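Local structure of hypoxanthine-guanine phosphoribosyltransferase (Leishmania tarentolae, 1PZM) at residues L61-K66 against V88-A93; K150-L155 against Y169-I174; F51-D56 against E82-K87. The protein probably catalyses the transfer of the phosphoribosyl group of 5-phosphoribosyl 1-diphosphate to hypoxanthine or guanine, giving IMP or GMP in purine salvage. One frame throughout, in Å; residues are numbered along the deposited sequence.

Interaction 1. Residues L61-K66 against V88-A93; sequences LLCVLK and VEFICA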
ATOM      1  N   LEU A  61       5.134  -5.282 -10.163  1.00 25.38           N
ATOM      2  CA  LEU A  61       3.723  -5.189  -9.755  1.00 24.75           C
ATOM      3  C   LEU A  61       3.331  -3.724  -9.927  1.00 25.52           C
ATOM      4  O   LEU A  61       3.972  -2.832  -9.324  1.00 23.85           O
ATOM      5  CB  LEU A  61       3.544  -5.632  -8.296  1.00 23.60           C
ATOM      6  CG  LEU A  61       3.884  -7.108  -7.953  1.00 22.18           C
ATOM      7  CD1 LEU A  61       3.786  -7.355  -6.458  1.00 18.43           C
ATOM      8  CD2 LEU A  61       2.994  -8.076  -8.718  1.00 19.99           C
ATOM      9  N   LEU A  62       2.318  -3.486 -10.765  1.00 24.34           N
ATOM     10  CA  LEU A  62       1.776  -2.153 -11.022  1.00 25.91           C
ATOM     11  C   LEU A  62       0.501  -1.946 -10.200  1.00 25.46           C
ATOM     12  O   LEU A  62      -0.617  -2.418 -10.595  1.00 22.62           O
ATOM     13  CB  LEU A  62       1.552  -1.926 -12.554  1.00 26.61           C
ATOM     14  CG  LEU A  62       2.841  -1.464 -13.296  1.00 30.36           C
ATOM     15  CD1 LEU A  62       4.197  -2.225 -12.973  1.00 31.48           C
ATOM     16  CD2 LEU A  62       2.617  -1.499 -14.801  1.00 32.58           C
ATOM     17  N   CYS A  63       0.672  -1.270  -9.052  1.00 23.92           N
ATOM     18  CA  CYS A  63      -0.437  -1.119  -8.108  1.00 24.23           C
ATOM     19  C   CYS A  63      -1.413   0.009  -8.526  1.00 24.65           C
ATOM     20  O   CYS A  63      -1.020   1.168  -8.658  1.00 24.83           O
ATOM     21  CB  CYS A  63       0.097  -0.881  -6.689  1.00 25.07           C
ATOM     22  SG  CYS A  63      -1.126  -0.298  -5.518  1.00 24.10           S
ATOM     23  N   VAL A  64      -2.675  -0.347  -8.780  1.00 24.49           N
ATOM     24  CA  VAL A  64      -3.640   0.650  -9.215  1.00 24.16           C
ATOM     25  C   VAL A  64      -4.227   1.332  -7.978  1.00 23.65           C
ATOM     26  O   VAL A  64      -5.062   0.776  -7.290  1.00 23.56           O
ATOM     27  CB  VAL A  64      -4.751   0.073 -10.103  1.00 24.69           C
ATOM     28  CG1 VAL A  64      -5.687   1.228 -10.628  1.00 24.73           C
ATOM     29  CG2 VAL A  64      -4.158  -0.675 -11.305  1.00 25.40           C
ATOM     30  N   LEU A  65      -3.747   2.533  -7.668  1.00 23.49           N
ATOM     31  CA  LEU A  65      -4.252   3.328  -6.567  1.00 24.70           C
ATOM     32  C   LEU A  65      -5.702   3.842  -6.768  1.00 25.39           C
ATOM     33  O   LEU A  65      -6.096   4.132  -7.900  1.00 26.24           O
ATOM     34  CB  LEU A  65      -3.329   4.544  -6.428  1.00 25.11           C
ATOM     35  CG  LEU A  65      -1.962   4.071  -5.904  1.00 26.56           C
ATOM     36  CD1 LEU A  65      -1.049   5.258  -5.794  1.00 30.64           C
ATOM     37  CD2 LEU A  65      -2.051   3.382  -4.543  1.00 24.16           C
ATOM     38  N   LYS A  66      -6.490   3.990  -5.700  1.00 25.61           N
ATOM     39  CA  LYS A  66      -6.081   3.815  -4.279  1.00 25.07           C
ATOM     40  C   LYS A  66      -6.282   2.412  -3.823  1.00 24.05           C
ATOM     41  O   LYS A  66      -5.545   1.904  -3.012  1.00 23.65           O
ATOM     42  CB  LYS A  66      -6.969   4.704  -3.398  1.00 24.35           C
ATOM     43  CG  LYS A  66      -6.733   6.267  -3.518  1.00 27.13           C
ATOM     44  CD  LYS A  66      -7.482   7.005  -2.369  1.00 25.14           C
ATOM     45  CE  LYS A  66      -7.304   8.519  -2.366  1.00 25.93           C
ATOM     46  NZ  LYS A  66      -7.956   9.040  -1.127  1.00 28.14           N
ATOM     47  N   VAL A  88       8.034  -2.612  -7.481  1.00 25.55           N
ATOM     48  CA  VAL A  88       6.680  -2.113  -7.292  1.00 26.00           C
ATOM     49  C   VAL A  88       6.586  -0.737  -7.908  1.00 27.93           C
ATOM     50  O   VAL A  88       7.522   0.091  -7.787  1.00 27.01           O
ATOM     51  CB  VAL A  88       6.301  -2.088  -5.780  1.00 25.77           C
ATOM     52  CG1 VAL A  88       4.861  -1.570  -5.581  1.00 23.08           C
ATOM     53  CG2 VAL A  88       6.390  -3.529  -5.203  1.00 24.83           C
ATOM     54  N   GLU A  89       5.499  -0.528  -8.646  1.00 28.24           N
ATOM     55  CA  GLU A  89       5.175   0.785  -9.243  1.00 30.16           C
ATOM     56  C   GLU A  89       3.757   1.125  -8.821  1.00 29.32           C
ATOM     57  O   GLU A  89       2.940   0.231  -8.547  1.00 28.65           O
ATOM     58  CB  GLU A  89       5.223   0.764 -10.785  1.00 30.71           C
ATOM     59  CG  GLU A  89       6.610   0.627 -11.391  1.00 34.46           C
ATOM     60  CD  GLU A  89       7.603   1.742 -11.011  1.00 40.39           C
ATOM     61  OE1 GLU A  89       7.210   2.894 -10.654  1.00 38.58           O
ATOM     62  OE2 GLU A  89       8.816   1.443 -11.046  1.00 44.38           O
ATOM     63  N   PHE A  90       3.492   2.413  -8.750  1.00 29.73           N
ATOM     64  CA  PHE A  90       2.195   2.915  -8.357  1.00 30.05           C
ATOM     65  C   PHE A  90       1.570   3.749  -9.492  1.00 32.65           C
ATOM     66  O   PHE A  90       2.149   4.705  -9.982  1.00 32.96           O
ATOM     67  CB  PHE A  90       2.350   3.709  -7.063  1.00 28.39           C
ATOM     68  CG  PHE A  90       2.762   2.834  -5.889  1.00 25.11           C
ATOM     69  CD1 PHE A  90       1.799   2.123  -5.158  1.00 21.43           C
ATOM     70  CD2 PHE A  90       4.091   2.674  -5.563  1.00 22.63           C
ATOM     71  CE1 PHE A  90       2.158   1.286  -4.108  1.00 23.79           C
ATOM     72  CE2 PHE A  90       4.481   1.859  -4.464  1.00 21.03           C
ATOM     73  CZ  PHE A  90       3.519   1.135  -3.764  1.00 23.33           C
ATOM     74  N   ILE A  91       0.377   3.365  -9.907  1.00 34.64           N
ATOM     75  CA  ILE A  91      -0.286   4.111 -10.940  1.00 39.55           C
ATOM     76  C   ILE A  91      -1.624   4.712 -10.472  1.00 42.52           C
ATOM     77  O   ILE A  91      -2.244   4.256  -9.521  1.00 39.66           O
ATOM     78  CB  ILE A  91      -0.376   3.286 -12.290  1.00 40.70           C
ATOM     79  CG1 ILE A  91      -1.311   2.102 -12.191  1.00 38.96           C
ATOM     80  CG2 ILE A  91       1.004   2.739 -12.691  1.00 40.85           C
ATOM     81  CD1 ILE A  91      -1.573   1.404 -13.564  1.00 42.27           C
ATOM     82  N   CYS A  92      -2.070   5.738 -11.171  1.00 48.44           N
ATOM     83  CA  CYS A  92      -3.275   6.479 -10.797  1.00 54.05           C
ATOM     84  C   CYS A  92      -3.914   7.144 -12.052  1.00 57.76           C
ATOM     85  O   CYS A  92      -3.328   8.070 -12.643  1.00 59.09           O
ATOM     86  CB  CYS A  92      -2.904   7.518  -9.744  1.00 54.42           C
ATOM     87  SG  CYS A  92      -4.285   8.339  -8.945  1.00 62.91           S
ATOM     88  N   ALA A  93      -5.087   6.611 -12.451  1.00 60.36           N
ATOM     89  CA  ALA A  93      -5.932   7.092 -13.553  1.00 64.42           C
ATOM     90  C   ALA A  93      -7.209   7.831 -13.060  1.00 66.84           C
ATOM     91  O   ALA A  93      -7.576   8.918 -13.592  1.00 68.73           O
ATOM     92  CB  ALA A  93      -6.334   5.906 -14.461  1.00 63.59           C
TER
HETATM   93  O   HOH W   1      -6.325   4.717 -10.757  1.00 55.10           O
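Cys63 and Phe90 face the same side of two neighbouring parallel strands, which are the outer arms of a beta-alpha-beta unit whose helix is 69-81. With SG anti to the backbone N (chi1 166°), the thiol lies beside the carbonyl carbon and comes at the ring obliquely, SG being 4.9 Å from the centroid of Phe90. Leu65 reaches the same aromatic side chain from further along, its CD1 lying 3.9 Å from CB of Phe90. The Phe90 ring also packs edge-to-face with Phe69 of the second subunit, so a large aromatic suits a site shared by sheet and dimer interface.

On the other face, Leu62 runs alongside the aliphatic part of Glu89, with CD1 3.8 Å from CB. The bent glutamate then carries its carboxylate away, to the backbone N of Arg113. Val64 and Ile91 cross at an angle, CG2 of the valine touching CD1 of the isoleucine at 4.0 Å; such branched residues favour extended backbone and pack on Leu137 and Met141 of helix 132-142. The side chain of Val64 lies about 6 Å from the bound GMP.

Between the two faces, four backbone bonds set the parallel register, beginning with Glu89 N to Leu61 O (2.8 Å). Beyond Leu65 comes a cis peptide, and there a water bridges the separating chains, giving a hydrogen to Leu65 O (2.9 Å) and accepting one from Ala93 N (2.8 Å).

Interaction 2. Residues K150-L155 against Y169-I174; sequences KTVVLL and YPVITI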
ATOM      1  N   LYS A 150       0.444  -8.942 -17.697  1.00 29.17           N
ATOM      2  CA  LYS A 150      -0.578  -9.809 -17.139  1.00 29.00           C
ATOM      3  C   LYS A 150      -1.368  -8.996 -16.098  1.00 27.33           C
ATOM      4  O   LYS A 150      -0.908  -7.927 -15.666  1.00 26.05           O
ATOM      5  CB  LYS A 150       0.004 -11.083 -16.497  1.00 28.45           C
ATOM      6  CG  LYS A 150       0.684 -12.109 -17.450  1.00 32.05           C
ATOM      7  CD  LYS A 150      -0.291 -12.905 -18.343  1.00 36.64           C
ATOM      8  CE  LYS A 150       0.487 -13.582 -19.497  1.00 41.87           C
ATOM      9  NZ  LYS A 150      -0.375 -13.828 -20.721  1.00 44.94           N
ATOM     10  N   THR A 151      -2.573  -9.478 -15.757  1.00 25.23           N
ATOM     11  CA  THR A 151      -3.408  -8.804 -14.782  1.00 24.07           C
ATOM     12  C   THR A 151      -3.779  -9.727 -13.673  1.00 23.93           C
ATOM     13  O   THR A 151      -4.220 -10.894 -13.925  1.00 24.04           O
ATOM     14  CB  THR A 151      -4.706  -8.287 -15.435  1.00 25.05           C
ATOM     15  OG1 THR A 151      -5.371  -9.400 -16.129  1.00 26.42           O
ATOM     16  CG2 THR A 151      -4.398  -7.294 -16.524  1.00 22.42           C
ATOM     17  N   VAL A 152      -3.684  -9.212 -12.450  1.00 22.14           N
ATOM     18  CA  VAL A 152      -4.193  -9.962 -11.305  1.00 22.35           C
ATOM     19  C   VAL A 152      -5.251  -9.093 -10.597  1.00 24.26           C
ATOM     20  O   VAL A 152      -5.038  -7.871 -10.392  1.00 23.68           O
ATOM     21  CB  VAL A 152      -3.042 -10.380 -10.338  1.00 21.93           C
ATOM     22  CG1 VAL A 152      -2.203  -9.131  -9.864  1.00 20.50           C
ATOM     23  CG2 VAL A 152      -3.588 -11.171  -9.130  1.00 21.73           C
ATOM     24  N   VAL A 153      -6.379  -9.700 -10.221  1.00 23.42           N
ATOM     25  CA  VAL A 153      -7.501  -8.945  -9.643  1.00 23.98           C
ATOM     26  C   VAL A 153      -7.989  -9.720  -8.423  1.00 23.48           C
ATOM     27  O   VAL A 153      -8.265 -10.941  -8.551  1.00 23.22           O
ATOM     28  CB  VAL A 153      -8.698  -8.871 -10.726  1.00 26.32           C
ATOM     29  CG1 VAL A 153      -9.970  -8.223 -10.142  1.00 28.89           C
ATOM     30  CG2 VAL A 153      -8.266  -8.081 -11.991  1.00 26.34           C
ATOM     31  N   LEU A 154      -8.214  -9.049  -7.293  1.00 22.21           N
ATOM     32  CA  LEU A 154      -8.642  -9.821  -6.102  1.00 22.04           C
ATOM     33  C   LEU A 154     -10.077 -10.272  -6.282  1.00 22.36           C
ATOM     34  O   LEU A 154     -10.405 -11.465  -6.108  1.00 20.74           O
ATOM     35  CB  LEU A 154      -8.465  -9.021  -4.768  1.00 21.91           C
ATOM     36  CG  LEU A 154      -8.929  -9.720  -3.474  1.00 23.24           C
ATOM     37  CD1 LEU A 154      -8.241 -11.088  -3.234  1.00 18.67           C
ATOM     38  CD2 LEU A 154      -8.736  -8.752  -2.261  1.00 24.13           C
ATOM     39  N   LEU A 155     -10.933  -9.316  -6.681  1.00 21.16           N
ATOM     40  CA  LEU A 155     -12.359  -9.573  -6.793  1.00 20.76           C
ATOM     41  C   LEU A 155     -12.784  -9.305  -8.208  1.00 21.55           C
ATOM     42  O   LEU A 155     -12.760  -8.181  -8.684  1.00 20.36           O
ATOM     43  CB  LEU A 155     -13.149  -8.670  -5.842  1.00 20.44           C
ATOM     44  CG  LEU A 155     -12.853  -8.799  -4.363  1.00 24.73           C
ATOM     45  CD1 LEU A 155     -13.767  -7.822  -3.648  1.00 25.03           C
ATOM     46  CD2 LEU A 155     -13.137 -10.278  -3.931  1.00 20.17           C
ATOM     47  N   TYR A 169      -5.309 -13.498 -13.752  1.00 25.87           N
ATOM     48  CA  TYR A 169      -5.404 -14.094 -12.395  1.00 25.42           C
ATOM     49  C   TYR A 169      -6.551 -13.501 -11.558  1.00 24.31           C
ATOM     50  O   TYR A 169      -6.327 -12.658 -10.696  1.00 21.38           O
ATOM     51  CB  TYR A 169      -4.063 -13.982 -11.657  1.00 25.66           C
ATOM     52  CG  TYR A 169      -2.897 -14.612 -12.405  1.00 27.66           C
ATOM     53  CD1 TYR A 169      -2.579 -15.981 -12.252  1.00 26.21           C
ATOM     54  CD2 TYR A 169      -2.061 -13.822 -13.202  1.00 29.38           C
ATOM     55  CE1 TYR A 169      -1.526 -16.540 -12.943  1.00 28.05           C
ATOM     56  CE2 TYR A 169      -0.992 -14.361 -13.877  1.00 27.78           C
ATOM     57  CZ  TYR A 169      -0.721 -15.710 -13.744  1.00 28.60           C
ATOM     58  OH  TYR A 169       0.363 -16.235 -14.399  1.00 29.74           O
ATOM     59  N   PRO A 170      -7.775 -13.965 -11.759  1.00 24.72           N
ATOM     60  CA  PRO A 170      -8.880 -13.445 -10.975  1.00 24.53           C
ATOM     61  C   PRO A 170      -8.922 -14.328  -9.719  1.00 25.37           C
ATOM     62  O   PRO A 170      -9.322 -15.511  -9.798  1.00 26.28           O
ATOM     63  CB  PRO A 170     -10.083 -13.724 -11.847  1.00 26.63           C
ATOM     64  CG  PRO A 170      -9.707 -14.945 -12.733  1.00 25.51           C
ATOM     65  CD  PRO A 170      -8.192 -15.065 -12.648  1.00 26.40           C
ATOM     66  N   VAL A 171      -8.570 -13.759  -8.577  1.00 25.10           N
ATOM     67  CA  VAL A 171      -8.372 -14.586  -7.379  1.00 24.89           C
ATOM     68  C   VAL A 171      -9.694 -15.100  -6.868  1.00 24.72           C
ATOM     69  O   VAL A 171      -9.861 -16.283  -6.594  1.00 24.97           O
ATOM     70  CB  VAL A 171      -7.653 -13.773  -6.284  1.00 24.52           C
ATOM     71  CG1 VAL A 171      -7.399 -14.660  -5.084  1.00 22.74           C
ATOM     72  CG2 VAL A 171      -6.313 -13.278  -6.810  1.00 25.27           C
ATOM     73  N   ILE A 172     -10.658 -14.200  -6.747  1.00 23.92           N
ATOM     74  CA  ILE A 172     -11.989 -14.609  -6.290  1.00 23.17           C
ATOM     75  C   ILE A 172     -13.037 -14.049  -7.226  1.00 23.32           C
ATOM     76  O   ILE A 172     -12.959 -12.863  -7.560  1.00 22.86           O
ATOM     77  CB  ILE A 172     -12.249 -14.066  -4.877  1.00 22.81           C
ATOM     78  CG1 ILE A 172     -11.067 -14.408  -3.954  1.00 20.55           C
ATOM     79  CG2 ILE A 172     -13.600 -14.586  -4.346  1.00 23.46           C
ATOM     80  CD1 ILE A 172     -11.212 -13.810  -2.529  1.00 22.95           C
ATOM     81  N   THR A 173     -14.009 -14.878  -7.639  1.00 20.83           N
ATOM     82  CA  THR A 173     -15.071 -14.431  -8.558  1.00 21.37           C
ATOM     83  C   THR A 173     -16.337 -14.264  -7.743  1.00 22.28           C
ATOM     84  O   THR A 173     -16.697 -15.172  -7.021  1.00 22.53           O
ATOM     85  CB  THR A 173     -15.252 -15.483  -9.670  1.00 21.40           C
ATOM     86  OG1 THR A 173     -14.073 -15.471 -10.483  1.00 20.67           O
ATOM     87  CG2 THR A 173     -16.415 -15.100 -10.690  1.00 21.87           C
ATOM     88  N   ILE A 174     -17.009 -13.106  -7.828  1.00 22.47           N
ATOM     89  CA  ILE A 174     -18.163 -12.859  -6.945  1.00 24.23           C
ATOM     90  C   ILE A 174     -19.286 -12.260  -7.735  1.00 27.17           C
ATOM     91  O   ILE A 174     -19.063 -11.714  -8.815  1.00 27.00           O
ATOM     92  CB  ILE A 174     -17.847 -11.842  -5.815  1.00 23.61           C
ATOM     93  CG1 ILE A 174     -17.495 -10.478  -6.436  1.00 20.57           C
ATOM     94  CG2 ILE A 174     -16.749 -12.357  -4.880  1.00 22.12           C
ATOM     95  CD1 ILE A 174     -17.269  -9.308  -5.419  1.00 20.23           C
TER
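Tyr169 and Val152 are paired across two almost parallel strands, and backbone hydrogen bonds fix the register on both sides of them. Tyr169 uses both its polar backbone atoms: its N gives to Thr151 O (2.8 Å), and its O accepts from Val153 N, which sits well above the carbonyl plane. Val171 N then reaches Val153 O almost in line with the carbonyl, at 2.8 Å. Immediately afterwards Ile172 N binds Leu154 O (2.8 Å). This succession of adjacent donors and acceptors is possible because Leu154 and Val171 both leave the extended conformation, so that the two chains turn together. CA-H...O contacts, such as Leu155 CA to Ile172 O at 3.4 Å, fill in between, and Tyr169 turns the edge of its ring to Thr151 O.

Apolar contacts join the side chains on the face that carries Val152, Tyr169, Leu155 and Ile172. CG2 of Val152, anti to its own N, lies across CB of Tyr169 at 3.8 Å. Leu155 runs beside Ile172, with its CD2 4.0 Å from CB of Ile172. Leu154, at the corner, starts away from the partner strand, but its end returns, CD1 of Leu154 lying 4.1 Å from CD1 of Ile172. Branched aliphatic residues fit here because helices 30-48 and 69-81 pack on them, Phe71 touching Val152, Leu154 and Val171.

The polar ends find partners elsewhere: the Tyr169 hydroxyl bonds to Asp47 of helix 30-48, and Thr151 OG1 to Leu166 O.

Strand 169-173 thus adds to the helix-covered parallel sheet of the type I phosphoribosyltransferase fold; at the ends of the two strands Leu155 lies close to Val179 and Ile174 to Lys157, both GMP-binding residues.

Interaction 3. Residues F51-D56 against E82-K87; sequences FHLTAD and EGVPVK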
ATOM      1  N   PHE A  51      10.740 -17.793 -17.279  1.00 52.52           N
ATOM      2  CA  PHE A  51      11.196 -16.437 -17.617  1.00 53.14           C
ATOM      3  C   PHE A  51      12.515 -16.045 -16.984  1.00 53.18           C
ATOM      4  O   PHE A  51      13.087 -14.993 -17.308  1.00 53.62           O
ATOM      5  CB  PHE A  51      10.112 -15.388 -17.348  1.00 51.95           C
ATOM      6  CG  PHE A  51       9.044 -15.353 -18.401  1.00 56.17           C
ATOM      7  CD1 PHE A  51       9.373 -15.534 -19.753  1.00 60.57           C
ATOM      8  CD2 PHE A  51       7.708 -15.135 -18.054  1.00 58.01           C
ATOM      9  CE1 PHE A  51       8.390 -15.509 -20.744  1.00 63.59           C
ATOM     10  CE2 PHE A  51       6.701 -15.105 -19.045  1.00 60.35           C
ATOM     11  CZ  PHE A  51       7.049 -15.295 -20.391  1.00 62.76           C
ATOM     12  N   HIS A  52      13.002 -16.880 -16.075  1.00 52.53           N
ATOM     13  CA  HIS A  52      14.312 -16.652 -15.477  1.00 53.24           C
ATOM     14  C   HIS A  52      14.439 -15.332 -14.707  1.00 51.19           C
ATOM     15  O   HIS A  52      15.530 -14.727 -14.705  1.00 52.85           O
ATOM     16  CB  HIS A  52      15.396 -16.691 -16.562  1.00 56.31           C
ATOM     17  CG  HIS A  52      15.637 -18.057 -17.120  1.00 61.14           C
ATOM     18  ND1 HIS A  52      14.941 -18.549 -18.201  1.00 63.71           N
ATOM     19  CD2 HIS A  52      16.486 -19.038 -16.739  1.00 63.91           C
ATOM     20  CE1 HIS A  52      15.350 -19.779 -18.460  1.00 67.17           C
ATOM     21  NE2 HIS A  52      16.294 -20.094 -17.592  1.00 67.60           N
ATOM     22  N   LEU A  53      13.361 -14.897 -14.052  1.00 46.96           N
ATOM     23  CA  LEU A  53      13.363 -13.617 -13.346  1.00 44.60           C
ATOM     24  C   LEU A  53      14.447 -13.516 -12.285  1.00 44.58           C
ATOM     25  O   LEU A  53      14.659 -14.452 -11.507  1.00 44.60           O
ATOM     26  CB  LEU A  53      12.017 -13.356 -12.684  1.00 41.64           C
ATOM     27  CG  LEU A  53      10.805 -13.580 -13.564  1.00 41.30           C
ATOM     28  CD1 LEU A  53       9.499 -13.472 -12.764  1.00 34.16           C
ATOM     29  CD2 LEU A  53      10.853 -12.606 -14.736  1.00 42.62           C
ATOM     30  N   THR A  54      15.115 -12.365 -12.256  1.00 44.34           N
ATOM     31  CA  THR A  54      16.083 -12.016 -11.213  1.00 44.49           C
ATOM     32  C   THR A  54      15.767 -10.597 -10.698  1.00 43.29           C
ATOM     33  O   THR A  54      14.807  -9.972 -11.160  1.00 42.18           O
ATOM     34  CB  THR A  54      17.506 -12.032 -11.801  1.00 46.67           C
ATOM     35  OG1 THR A  54      17.596 -11.028 -12.815  1.00 47.18           O
ATOM     36  CG2 THR A  54      17.803 -13.358 -12.568  1.00 49.28           C
ATOM     37  N   ALA A  55      16.576 -10.077  -9.773  1.00 43.66           N
ATOM     38  CA  ALA A  55      16.466  -8.675  -9.342  1.00 43.16           C
ATOM     39  C   ALA A  55      16.591  -7.681 -10.503  1.00 44.89           C
ATOM     40  O   ALA A  55      15.963  -6.630 -10.475  1.00 45.36           O
ATOM     41  CB  ALA A  55      17.514  -8.356  -8.250  1.00 44.45           C
ATOM     42  N   ASP A  56      17.401  -7.984 -11.523  1.00 47.20           N
ATOM     43  CA  ASP A  56      17.520  -7.077 -12.687  1.00 48.44           C
ATOM     44  C   ASP A  56      16.427  -7.227 -13.721  1.00 47.10           C
ATOM     45  O   ASP A  56      16.291  -6.387 -14.608  1.00 47.75           O
ATOM     46  CB  ASP A  56      18.850  -7.244 -13.412  1.00 51.75           C
ATOM     47  CG  ASP A  56      19.913  -6.298 -12.911  1.00 56.33           C
ATOM     48  OD1 ASP A  56      19.639  -5.077 -12.658  1.00 57.38           O
ATOM     49  OD2 ASP A  56      21.077  -6.717 -12.754  1.00 63.18           O
ATOM     50  N   GLU A  82       7.228 -17.273  -2.361  1.00 29.96           N
ATOM     51  CA  GLU A  82       7.431 -18.160  -3.500  1.00 31.27           C
ATOM     52  C   GLU A  82       8.758 -17.880  -4.233  1.00 32.32           C
ATOM     53  O   GLU A  82       9.026 -18.475  -5.262  1.00 34.18           O
ATOM     54  CB  GLU A  82       6.234 -18.097  -4.469  1.00 30.56           C
ATOM     55  CG  GLU A  82       4.854 -18.496  -3.910  1.00 32.30           C
ATOM     56  CD  GLU A  82       4.809 -19.842  -3.135  1.00 37.89           C
ATOM     57  OE1 GLU A  82       5.445 -20.849  -3.523  1.00 39.61           O
ATOM     58  OE2 GLU A  82       4.138 -19.878  -2.088  1.00 39.48           O
ATOM     59  N   GLY A  83       9.596 -16.993  -3.687  1.00 32.65           N
ATOM     60  CA  GLY A  83      10.859 -16.625  -4.319  1.00 32.87           C
ATOM     61  C   GLY A  83      10.765 -15.863  -5.644  1.00 32.72           C
ATOM     62  O   GLY A  83      11.694 -15.906  -6.445  1.00 33.90           O
ATOM     63  N   VAL A  84       9.639 -15.200  -5.910  1.00 29.71           N
ATOM     64  CA  VAL A  84       9.531 -14.400  -7.110  1.00 28.73           C
ATOM     65  C   VAL A  84      10.075 -13.002  -6.809  1.00 29.50           C
ATOM     66  O   VAL A  84       9.504 -12.310  -5.955  1.00 28.42           O
ATOM     67  CB  VAL A  84       8.078 -14.228  -7.517  1.00 27.96           C
ATOM     68  CG1 VAL A  84       8.025 -13.319  -8.732  1.00 26.37           C
ATOM     69  CG2 VAL A  84       7.445 -15.600  -7.797  1.00 26.51           C
ATOM     70  N   PRO A  85      11.131 -12.549  -7.506  1.00 30.41           N
ATOM     71  CA  PRO A  85      11.710 -11.251  -7.186  1.00 30.93           C
ATOM     72  C   PRO A  85      10.756 -10.190  -7.700  1.00 30.64           C
ATOM     73  O   PRO A  85      10.264 -10.352  -8.823  1.00 30.96           O
ATOM     74  CB  PRO A  85      13.036 -11.227  -7.947  1.00 32.41           C
ATOM     75  CG  PRO A  85      12.850 -12.243  -9.109  1.00 33.41           C
ATOM     76  CD  PRO A  85      11.796 -13.227  -8.646  1.00 32.99           C
ATOM     77  N   VAL A  86      10.484  -9.149  -6.902  1.00 29.29           N
ATOM     78  CA  VAL A  86       9.597  -8.097  -7.400  1.00 28.04           C
ATOM     79  C   VAL A  86      10.100  -6.687  -7.273  1.00 27.84           C
ATOM     80  O   VAL A  86      10.943  -6.402  -6.408  1.00 27.55           O
ATOM     81  CB  VAL A  86       8.161  -8.160  -6.859  1.00 27.53           C
ATOM     82  CG1 VAL A  86       7.607  -9.630  -6.684  1.00 28.39           C
ATOM     83  CG2 VAL A  86       7.881  -7.250  -5.718  1.00 24.95           C
ATOM     84  N   LYS A  87       9.576  -5.818  -8.144  1.00 27.39           N
ATOM     85  CA  LYS A  87       9.671  -4.337  -7.976  1.00 27.01           C
ATOM     86  C   LYS A  87       8.246  -3.787  -8.046  1.00 26.42           C
ATOM     87  O   LYS A  87       7.338  -4.449  -8.594  1.00 25.00           O
ATOM     88  CB  LYS A  87      10.576  -3.713  -9.032  1.00 27.43           C
ATOM     89  CG  LYS A  87      12.048  -4.055  -8.862  1.00 28.67           C
ATOM     90  CD  LYS A  87      12.906  -3.337  -9.925  1.00 27.83           C
ATOM     91  CE  LYS A  87      14.403  -3.635  -9.725  1.00 27.40           C
ATOM     92  NZ  LYS A  87      15.290  -3.139 -10.869  1.00 29.35           N
TER
HETATM   93  O   HOH W   2      14.576  -3.970 -13.200  1.00 42.04           O
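Pro85 loses the most surface in this contact, its ring lying against CB of Leu53 and the backbone of Thr54 and Ala55. CG is the leading atom, 3.6 Å from Thr54 O, and it also meets CB of Leu53 at 3.8 Å. A rigid, compact ring suits this place, since it offers the loop a firm apolar surface just before strand 86-91 begins.

Leu53 supplies the matching apolar side chain. Its CG stands anti to the carbonyl carbon (chi1 -48°), and CD1 extends to CG1 of Val84, 4.3 Å away.

Lys87 closes the other end. Its chain is extended beyond CG and brings its end to the loop, CE 3.5 Å from Ala55 O. NZ donates to a water 2.6 Å away, which in turn makes a weak bond to Asp56 O. The carboxylate of Asp56, with OD1 5.1 Å from NZ of Lys87, is not in contact, but its opposite charge may add a weak attraction.

Gly83, with its positive phi, ends helix 69-81 in a Schellman motif, after which Val84 tucks against Leu79 of that helix and Ala45 of helix 30-48. Leu53 packs on Tyr48, so the loop leaving helix 30-48 lies over the turn into strand 86-91.

From the N terminus, the loop 51-56 comes first and meets 82-87 in interaction 3, closing a loop of 25 residues that contains all of strand 59-64 and helix 69-81. Interaction 1 opens inside that loop at 61-66 and closes beyond it at 88-93, so the two cross. They share strand 86-91 and join where Leu61 N lies 2.8 Å from Lys87 O, a probable hydrogen bond; both also touch the second subunit. Interaction 2 follows in series, closing a short, helix-free connection between 150-155 and 169-174. Strand 120-125 stands between interactions 1 and 2, tying both to one parallel sheet.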